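Local coordinates for protein Niban 2 (Homo sapiens, PDB 7CTP) that may suppress apoptosis and promote melanoma cell invasion, and carries a PH domain within a largely helical chain, at residues R191-E199 against L228-L236; S424-H435 against F490-I498. All coordinates share one frame; numbering follows the deposited sequence.

Interaction 1 of 2, residues R191-E199 against L228-L236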
loop_
_atom_site.group_PDB
_atom_site.type_symbol
_atom_site.label_atom_id
_atom_site.label_comp_id
_atom_site.label_asym_id
_atom_site.label_seq_id
_atom_site.Cartn_x
_atom_site.Cartn_y
_atom_site.Cartn_z
ATOM N N ARG A 191 -3.754 -5.673 4.893
ATOM C CA ARG A 191 -3.806 -5.214 3.507
ATOM C C ARG A 191 -4.655 -3.961 3.385
ATOM O O ARG A 191 -4.287 -3.015 2.670
ATOM C CB ARG A 191 -4.359 -6.331 2.618
ATOM C CG ARG A 191 -4.388 -6.034 1.124
ATOM C CD ARG A 191 -5.150 -7.149 0.375
ATOM N NE ARG A 191 -4.552 -8.469 0.595
ATOM C CZ ARG A 191 -5.098 -9.425 1.336
ATOM N NH1 ARG A 191 -4.466 -10.583 1.484
ATOM N NH2 ARG A 191 -6.263 -9.222 1.943
ATOM N N HIS A 192 -5.785 -3.931 4.098
ATOM C CA HIS A 192 -6.685 -2.784 4.041
ATOM C C HIS A 192 -6.029 -1.543 4.643
ATOM O O HIS A 192 -6.052 -0.461 4.040
ATOM C CB HIS A 192 -7.997 -3.122 4.755
ATOM C CG HIS A 192 -9.036 -2.047 4.656
ATOM N ND1 HIS A 192 -9.929 -1.971 3.611
ATOM C CD2 HIS A 192 -9.309 -0.995 5.465
ATOM C CE1 HIS A 192 -10.711 -0.916 3.779
ATOM N NE2 HIS A 192 -10.360 -0.310 4.899
ATOM N N CYS A 193 -5.432 -1.684 5.832
ATOM C CA CYS A 193 -4.778 -0.542 6.474
ATOM C C CYS A 193 -3.537 -0.084 5.721
ATOM O O CYS A 193 -3.216 1.105 5.748
ATOM C CB CYS A 193 -4.442 -0.871 7.932
ATOM S SG CYS A 193 -5.895 -1.166 8.991
ATOM N N ASN A 194 -2.829 -0.996 5.048
ATOM C CA ASN A 194 -1.675 -0.587 4.244
ATOM C C ASN A 194 -2.090 0.317 3.089
ATOM O O ASN A 194 -1.328 1.200 2.686
ATOM C CB ASN A 194 -0.940 -1.807 3.687
ATOM C CG ASN A 194 -0.040 -2.464 4.704
ATOM O OD1 ASN A 194 0.236 -1.901 5.763
ATOM N ND2 ASN A 194 0.445 -3.662 4.376
ATOM N N ASN A 195 -3.294 0.110 2.555
ATOM C CA ASN A 195 -3.806 0.854 1.406
ATOM C C ASN A 195 -4.395 2.187 1.875
ATOM O O ASN A 195 -5.575 2.494 1.704
ATOM C CB ASN A 195 -4.831 -0.015 0.687
ATOM C CG ASN A 195 -5.254 0.538 -0.662
ATOM O OD1 ASN A 195 -4.418 0.924 -1.482
ATOM N ND2 ASN A 195 -6.570 0.516 -0.920
ATOM N N GLY A 196 -3.536 2.985 2.504
ATOM C CA GLY A 196 -3.993 4.163 3.210
ATOM C C GLY A 196 -4.039 5.448 2.417
ATOM O O GLY A 196 -4.586 6.439 2.909
ATOM N N ILE A 197 -3.469 5.467 1.217
ATOM C CA ILE A 197 -3.516 6.643 0.343
ATOM C C ILE A 197 -4.232 6.241 -0.943
ATOM O O ILE A 197 -3.689 5.436 -1.712
ATOM C CB ILE A 197 -2.106 7.175 0.041
ATOM C CG1 ILE A 197 -1.382 7.595 1.328
ATOM C CG2 ILE A 197 -2.178 8.338 -0.945
ATOM C CD1 ILE A 197 0.088 7.913 1.105
ATOM N N PRO A 198 -5.425 6.767 -1.216
ATOM C CA PRO A 198 -6.180 6.343 -2.408
ATOM C C PRO A 198 -5.352 6.455 -3.681
ATOM O O PRO A 198 -4.742 7.490 -3.956
ATOM C CB PRO A 198 -7.372 7.304 -2.428
ATOM C CG PRO A 198 -7.540 7.743 -1.012
ATOM C CD PRO A 198 -6.168 7.734 -0.387
ATOM N N GLU A 199 -5.331 5.372 -4.466
ATOM C CA GLU A 199 -4.517 5.350 -5.683
ATOM C C GLU A 199 -5.010 6.342 -6.729
ATOM O O GLU A 199 -4.223 6.785 -7.574
ATOM C CB GLU A 199 -4.468 3.935 -6.283
ATOM C CG GLU A 199 -3.840 3.878 -7.684
ATOM C CD GLU A 199 -3.827 2.494 -8.299
ATOM O OE1 GLU A 199 -2.852 1.747 -8.064
ATOM O OE2 GLU A 199 -4.783 2.160 -9.033
ATOM N N LEU A 228 6.502 1.992 2.840
ATOM C CA LEU A 228 5.559 2.927 2.235
ATOM C C LEU A 228 4.163 2.308 2.287
ATOM O O LEU A 228 3.569 1.944 1.271
ATOM C CB LEU A 228 5.965 3.257 0.804
ATOM C CG LEU A 228 5.206 4.413 0.151
ATOM C CD1 LEU A 228 5.784 5.752 0.604
ATOM C CD2 LEU A 228 5.252 4.275 -1.365
ATOM N N CYS A 229 3.649 2.158 3.511
ATOM C CA CYS A 229 2.324 1.594 3.706
ATOM C C CYS A 229 1.635 2.318 4.849
ATOM O O CYS A 229 2.282 2.792 5.786
ATOM C CB CYS A 229 2.384 0.093 4.016
ATOM S SG CYS A 229 3.663 -0.257 5.233
ATOM N N GLY A 230 0.312 2.350 4.776
ATOM C CA GLY A 230 -0.499 3.094 5.713
ATOM C C GLY A 230 -0.844 4.459 5.150
ATOM O O GLY A 230 -0.673 4.744 3.960
ATOM N N ASN A 231 -1.342 5.319 6.033
ATOM C CA ASN A 231 -1.673 6.682 5.644
ATOM C C ASN A 231 -0.433 7.571 5.742
ATOM O O ASN A 231 0.663 7.129 6.094
ATOM C CB ASN A 231 -2.834 7.212 6.491
ATOM C CG ASN A 231 -2.531 7.232 7.992
ATOM O OD1 ASN A 231 -1.447 7.621 8.420
ATOM N ND2 ASN A 231 -3.505 6.804 8.801
ATOM N N GLU A 232 -0.608 8.852 5.417
ATOM C CA GLU A 232 0.539 9.757 5.331
ATOM C C GLU A 232 1.295 9.848 6.653
ATOM O O GLU A 232 2.536 9.852 6.674
ATOM C CB GLU A 232 0.076 11.150 4.902
ATOM C CG GLU A 232 -0.440 11.217 3.488
ATOM C CD GLU A 232 -1.937 11.064 3.415
ATOM O OE1 GLU A 232 -2.542 11.655 2.491
ATOM O OE2 GLU A 232 -2.514 10.363 4.278
ATOM N N VAL A 233 0.571 9.967 7.765
ATOM C CA VAL A 233 1.251 10.138 9.050
ATOM C C VAL A 233 1.999 8.862 9.438
ATOM O O VAL A 233 3.096 8.922 10.002
ATOM C CB VAL A 233 0.253 10.570 10.141
ATOM C CG1 VAL A 233 0.980 10.732 11.480
ATOM C CG2 VAL A 233 -0.418 11.889 9.757
ATOM N N GLN A 234 1.410 7.694 9.163
ATOM C CA GLN A 234 2.097 6.439 9.460
ATOM C C GLN A 234 3.379 6.322 8.646
ATOM O O GLN A 234 4.425 5.896 9.161
ATOM C CB GLN A 234 1.168 5.261 9.166
ATOM C CG GLN A 234 0.006 5.137 10.152
ATOM C CD GLN A 234 -0.962 4.025 9.772
ATOM O OE1 GLN A 234 -1.419 3.953 8.635
ATOM N NE2 GLN A 234 -1.286 3.157 10.727
ATOM N N ILE A 235 3.317 6.698 7.372
ATOM C CA ILE A 235 4.495 6.609 6.515
ATOM C C ILE A 235 5.573 7.579 6.976
ATOM O O ILE A 235 6.763 7.239 7.015
ATOM C CB ILE A 235 4.099 6.846 5.047
ATOM C CG1 ILE A 235 3.231 5.677 4.552
ATOM C CG2 ILE A 235 5.345 7.071 4.177
ATOM C CD1 ILE A 235 2.494 5.985 3.242
ATOM N N LEU A 236 5.180 8.806 7.318
ATOM C CA LEU A 236 6.137 9.763 7.866
ATOM C C LEU A 236 6.759 9.250 9.154
ATOM O O LEU A 236 7.952 9.460 9.403
ATOM C CB LEU A 236 5.443 11.091 8.125
ATOM C CG LEU A 236 5.415 12.085 6.984
ATOM C CD1 LEU A 236 4.684 13.320 7.498
ATOM C CD2 LEU A 236 6.843 12.410 6.568
HETATM O O HOH W 1 -3.830 2.994 7.689
HETATM O O HOH W 2 -0.600 3.946 1.286
#
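The backbone N of G230 donates to the carbonyl O of N194 over 2.9 Å, with 166° at the hydrogen, tying the end of helix 176-194 to the turn that leads into helix 232-252. One residue back, C193 O receives a CA-H...O contact from G230 CA, nearly straight at 166°. Both backbones come close enough here that CA of G196 lies 3.5 Å from G230 O, and a CB on G196 would collide with G230 C and N231 N. Beside these backbone contacts, CD1 of I197 meets CD1 of I235 at 3.8 Å, while its CG1 passes obliquely by the carboxylate carbon of E232. N194 lays OD1 3.4 Å from CB of C229, although the polar partner of that oxygen is G120 N. Helix 232-252 starts with a capping box: Q234 N donates to N231 OD1 at 3.0 Å, and N231 N returns a bond to Q234 OE1 in the amide plane, on a lone pair. N231 OD1 reaches forward over the first turn, its CG standing between backbone N and carbonyl carbon (chi1 60°). A water joins Q234 OE1 to C193 O, donating to each at 2.8 Å, and Q234 NE2 is held by N117.

Interaction 2 of 2, residues S424-H435 against F490-I498; sequences STSVFKQRAQIH and FFREALLQI
Q497 OE1 accepts the NH2 of R431 at 2.8 Å, the one hydrogen bond between these two helix segments. The donor lies in the amide plane, on a lone pair, and the oxygen sits close to the guanidinium plane, so the bond is well formed at both ends even though the two flat groups stand 81° apart. V427 CG1 covers one guanidinium face, and E493 OE2 adds a long salt bridge to the same NH2 at 3.9 Å. The negative charge might add a weak pull on R431.

Beneath this polar edge two phenylalanines interlock as knobs into holes. F428 enters among F490, A494, Q497 and I498; CB of A494 rests over one ring face, 18° off the normal and 3.8 Å from the centroid, a CH-pi contact. F490 fills the reciprocal hole among F428, R431, A432 and H435. It swings its ring across the gap because CG stands opposite its own amide nitrogen, bringing CZ to 3.8 Å from A432 CB and the ring edge to the carbonyl O of F428. F490 CD1 lies at the edge of the H435 ring, 3.9 Å from H435 CD2. Were F428 an alanine, the ring would be gone from its hole, which would probably open a gap over A494 CB and take one apolar neighbour from F490.

The segments run antiparallel at 161° with axes 11.7 Å apart, and the closest CA pairs, S424-I498, F428-A494 and A432-F490, recur every four residues, as expected of neighbouring helices meshing their side chains. Helix 464-511 is packed further by helix 342-378, whose T353 and L349 touch F490 and A494, and by helix 532-555 against L495 and L496.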
loop_
_atom_site.group_PDB
_atom_site.type_symbol
_atom_site.label_atom_id
_atom_site.label_comp_id
_atom_site.label_asym_id
_atom_site.label_seq_id
_atom_site.Cartn_x
_atom_site.Cartn_y
_atom_site.Cartn_z
ATOM N N SER A 424 10.508 -5.162 -3.154
ATOM C CA SER A 424 9.683 -5.113 -4.360
ATOM C C SER A 424 8.635 -6.214 -4.335
ATOM O O SER A 424 7.461 -5.984 -4.644
ATOM C CB SER A 424 10.551 -5.242 -5.613
ATOM O OG SER A 424 11.414 -4.132 -5.757
ATOM N N THR A 425 9.047 -7.422 -3.949
ATOM C CA THR A 425 8.115 -8.543 -3.901
ATOM C C THR A 425 6.961 -8.269 -2.943
ATOM O O THR A 425 5.792 -8.453 -3.295
ATOM C CB THR A 425 8.853 -9.818 -3.507
ATOM O OG1 THR A 425 9.783 -10.162 -4.544
ATOM C CG2 THR A 425 7.861 -10.962 -3.317
ATOM N N SER A 426 7.277 -7.815 -1.730
ATOM C CA SER A 426 6.239 -7.523 -0.744
ATOM C C SER A 426 5.275 -6.454 -1.247
ATOM O O SER A 426 4.048 -6.635 -1.212
ATOM C CB SER A 426 6.882 -7.083 0.571
ATOM O OG SER A 426 5.892 -6.724 1.512
ATOM N N VAL A 427 5.812 -5.321 -1.703
ATOM C CA VAL A 427 4.961 -4.212 -2.132
ATOM C C VAL A 427 4.069 -4.637 -3.294
ATOM O O VAL A 427 2.874 -4.311 -3.337
ATOM C CB VAL A 427 5.833 -2.997 -2.495
ATOM C CG1 VAL A 427 5.023 -1.974 -3.277
ATOM C CG2 VAL A 427 6.412 -2.379 -1.216
ATOM N N PHE A 428 4.620 -5.393 -4.236
ATOM C CA PHE A 428 3.858 -5.691 -5.441
ATOM C C PHE A 428 2.846 -6.807 -5.224
ATOM O O PHE A 428 1.829 -6.852 -5.921
ATOM C CB PHE A 428 4.828 -5.969 -6.587
ATOM C CG PHE A 428 5.495 -4.718 -7.086
ATOM C CD1 PHE A 428 4.719 -3.610 -7.414
ATOM C CD2 PHE A 428 6.866 -4.615 -7.170
ATOM C CE1 PHE A 428 5.313 -2.434 -7.851
ATOM C CE2 PHE A 428 7.462 -3.443 -7.600
ATOM C CZ PHE A 428 6.688 -2.358 -7.941
ATOM N N LYS A 429 3.062 -7.675 -4.235
ATOM C CA LYS A 429 1.987 -8.582 -3.838
ATOM C C LYS A 429 0.824 -7.824 -3.220
ATOM O O LYS A 429 -0.336 -8.116 -3.523
ATOM C CB LYS A 429 2.503 -9.643 -2.868
ATOM C CG LYS A 429 3.585 -10.506 -3.449
ATOM C CD LYS A 429 4.183 -11.477 -2.440
ATOM C CE LYS A 429 3.342 -11.600 -1.183
ATOM N NZ LYS A 429 3.991 -12.517 -0.203
ATOM N N GLN A 430 1.120 -6.845 -2.362
ATOM C CA GLN A 430 0.074 -6.045 -1.736
ATOM C C GLN A 430 -0.720 -5.276 -2.785
ATOM O O GLN A 430 -1.958 -5.278 -2.769
ATOM C CB GLN A 430 0.701 -5.106 -0.702
ATOM C CG GLN A 430 -0.062 -3.809 -0.404
ATOM C CD GLN A 430 -1.054 -3.945 0.749
ATOM O OE1 GLN A 430 -0.837 -4.712 1.699
ATOM N NE2 GLN A 430 -2.130 -3.171 0.687
ATOM N N ARG A 431 -0.022 -4.637 -3.729
ATOM C CA ARG A 431 -0.717 -3.851 -4.745
ATOM C C ARG A 431 -1.547 -4.743 -5.658
ATOM O O ARG A 431 -2.690 -4.408 -5.978
ATOM C CB ARG A 431 0.278 -3.025 -5.557
ATOM C CG ARG A 431 1.071 -2.041 -4.716
ATOM C CD ARG A 431 1.240 -0.694 -5.393
ATOM N NE ARG A 431 2.028 0.219 -4.568
ATOM C CZ ARG A 431 3.160 0.794 -4.965
ATOM N NH1 ARG A 431 3.811 1.617 -4.145
ATOM N NH2 ARG A 431 3.636 0.548 -6.182
ATOM N N ALA A 432 -1.002 -5.894 -6.063
ATOM C CA ALA A 432 -1.773 -6.807 -6.912
ATOM C C ALA A 432 -3.052 -7.268 -6.218
ATOM O O ALA A 432 -4.113 -7.366 -6.852
ATOM C CB ALA A 432 -0.917 -8.010 -7.314
ATOM N N GLN A 433 -2.974 -7.560 -4.918
ATOM C CA GLN A 433 -4.148 -8.046 -4.197
ATOM C C GLN A 433 -5.198 -6.952 -4.055
ATOM O O GLN A 433 -6.402 -7.219 -4.164
ATOM C CB GLN A 433 -3.731 -8.593 -2.834
ATOM C CG GLN A 433 -2.855 -9.833 -2.967
ATOM C CD GLN A 433 -2.325 -10.353 -1.647
ATOM O OE1 GLN A 433 -2.211 -9.616 -0.667
ATOM N NE2 GLN A 433 -1.981 -11.641 -1.623
ATOM N N ILE A 434 -4.767 -5.707 -3.842
ATOM C CA ILE A 434 -5.733 -4.611 -3.765
ATOM C C ILE A 434 -6.458 -4.446 -5.098
ATOM O O ILE A 434 -7.681 -4.244 -5.133
ATOM C CB ILE A 434 -5.038 -3.306 -3.321
ATOM C CG1 ILE A 434 -4.807 -3.310 -1.804
ATOM C CG2 ILE A 434 -5.866 -2.080 -3.711
ATOM C CD1 ILE A 434 -6.074 -3.339 -0.968
ATOM N N HIS A 435 -5.725 -4.548 -6.214
ATOM C CA HIS A 435 -6.374 -4.495 -7.521
ATOM C C HIS A 435 -7.389 -5.622 -7.673
ATOM O O HIS A 435 -8.465 -5.421 -8.249
ATOM C CB HIS A 435 -5.351 -4.575 -8.656
ATOM C CG HIS A 435 -4.514 -3.345 -8.832
ATOM N ND1 HIS A 435 -5.054 -2.094 -9.038
ATOM C CD2 HIS A 435 -3.169 -3.186 -8.873
ATOM C CE1 HIS A 435 -4.076 -1.212 -9.174
ATOM N NE2 HIS A 435 -2.923 -1.849 -9.079
ATOM N N PHE A 490 -0.429 -2.163 -14.333
ATOM C CA PHE A 490 0.280 -2.638 -13.153
ATOM C C PHE A 490 1.673 -3.135 -13.516
ATOM O O PHE A 490 2.655 -2.824 -12.831
ATOM C CB PHE A 490 -0.543 -3.737 -12.484
ATOM C CG PHE A 490 0.158 -4.444 -11.356
ATOM C CD1 PHE A 490 0.458 -3.782 -10.174
ATOM C CD2 PHE A 490 0.504 -5.778 -11.478
ATOM C CE1 PHE A 490 1.099 -4.450 -9.135
ATOM C CE2 PHE A 490 1.140 -6.446 -10.444
ATOM C CZ PHE A 490 1.439 -5.776 -9.272
ATOM N N PHE A 491 1.782 -3.898 -14.609
ATOM C CA PHE A 491 3.085 -4.409 -15.027
ATOM C C PHE A 491 4.009 -3.276 -15.453
ATOM O O PHE A 491 5.208 -3.298 -15.153
ATOM C CB PHE A 491 2.931 -5.412 -16.173
ATOM C CG PHE A 491 2.098 -6.613 -15.831
ATOM C CD1 PHE A 491 2.067 -7.130 -14.548
ATOM C CD2 PHE A 491 1.336 -7.225 -16.812
ATOM C CE1 PHE A 491 1.288 -8.242 -14.253
ATOM C CE2 PHE A 491 0.565 -8.327 -16.526
ATOM C CZ PHE A 491 0.538 -8.842 -15.250
ATOM N N ARG A 492 3.467 -2.292 -16.180
ATOM C CA ARG A 492 4.251 -1.136 -16.601
ATOM C C ARG A 492 4.748 -0.356 -15.392
ATOM O O ARG A 492 5.933 -0.016 -15.302
ATOM C CB ARG A 492 3.397 -0.255 -17.520
ATOM C CG ARG A 492 3.881 1.182 -17.741
ATOM C CD ARG A 492 2.679 2.078 -18.061
ATOM N NE ARG A 492 3.049 3.430 -18.473
ATOM C CZ ARG A 492 3.300 4.435 -17.638
ATOM N NH1 ARG A 492 3.624 5.631 -18.114
ATOM N NH2 ARG A 492 3.231 4.246 -16.326
ATOM N N GLU A 493 3.844 -0.079 -14.447
ATOM C CA GLU A 493 4.204 0.629 -13.223
ATOM C C GLU A 493 5.291 -0.113 -12.456
ATOM O O GLU A 493 6.274 0.496 -12.019
ATOM C CB GLU A 493 2.966 0.826 -12.345
ATOM C CG GLU A 493 3.297 1.340 -10.946
ATOM C CD GLU A 493 2.102 1.426 -10.004
ATOM O OE1 GLU A 493 1.668 2.566 -9.714
ATOM O OE2 GLU A 493 1.622 0.368 -9.528
ATOM N N ALA A 494 5.150 -1.436 -12.312
ATOM C CA ALA A 494 6.105 -2.214 -11.529
ATOM C C ALA A 494 7.477 -2.237 -12.191
ATOM O O ALA A 494 8.506 -2.122 -11.515
ATOM C CB ALA A 494 5.587 -3.632 -11.317
ATOM N N LEU A 495 7.513 -2.401 -13.517
ATOM C CA LEU A 495 8.790 -2.389 -14.221
ATOM C C LEU A 495 9.480 -1.040 -14.090
ATOM O O LEU A 495 10.705 -0.976 -13.938
ATOM C CB LEU A 495 8.581 -2.736 -15.691
ATOM C CG LEU A 495 8.243 -4.195 -15.985
ATOM C CD1 LEU A 495 7.969 -4.357 -17.469
ATOM C CD2 LEU A 495 9.404 -5.052 -15.569
ATOM N N LEU A 496 8.712 0.048 -14.168
ATOM C CA LEU A 496 9.282 1.380 -13.979
ATOM C C LEU A 496 9.812 1.553 -12.564
ATOM O O LEU A 496 10.886 2.128 -12.357
ATOM C CB LEU A 496 8.227 2.440 -14.284
ATOM C CG LEU A 496 7.885 2.652 -15.758
ATOM C CD1 LEU A 496 6.689 3.557 -15.911
ATOM C CD2 LEU A 496 9.087 3.228 -16.487
ATOM N N GLN A 497 9.071 1.055 -11.574
ATOM C CA GLN A 497 9.477 1.223 -10.182
ATOM C C GLN A 497 10.677 0.361 -9.808
ATOM O O GLN A 497 11.337 0.651 -8.809
ATOM C CB GLN A 497 8.293 0.928 -9.262
ATOM C CG GLN A 497 7.242 2.025 -9.319
ATOM C CD GLN A 497 6.033 1.749 -8.450
ATOM O OE1 GLN A 497 6.082 0.928 -7.536
ATOM N NE2 GLN A 497 4.959 2.475 -8.701
ATOM N N ILE A 498 10.980 -0.680 -10.581
ATOM C CA ILE A 498 12.213 -1.437 -10.371
ATOM C C ILE A 498 13.378 -0.828 -11.143
ATOM O O ILE A 498 14.497 -0.732 -10.630
ATOM C CB ILE A 498 12.003 -2.913 -10.751
ATOM C CG1 ILE A 498 11.109 -3.617 -9.717
ATOM C CG2 ILE A 498 13.358 -3.618 -10.890
ATOM C CD1 ILE A 498 10.390 -4.835 -10.254
#

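How the interactions relate
Interaction 1 closes before interaction 2 opens along the chain, and their centres lie 15 Å apart. They share no helix: interaction 1 joins helix 176-194, which closes the PH domain region, to the start of helix 232-252, whereas interaction 2 pairs helices 422-455 and 464-511. They nevertheless touch directly. R191 NE lies 2.9 Å from Q433 OE1, R191 O is equally close to Q430 NE2, both probable hydrogen bonds, and R191 CG packs on I434 CD1. Helix 422-455 therefore contacts helix 176-194 through one set of residues and helix 464-511 through another, a continuous path of contacts linking the PH domain region to the helical part of the protein.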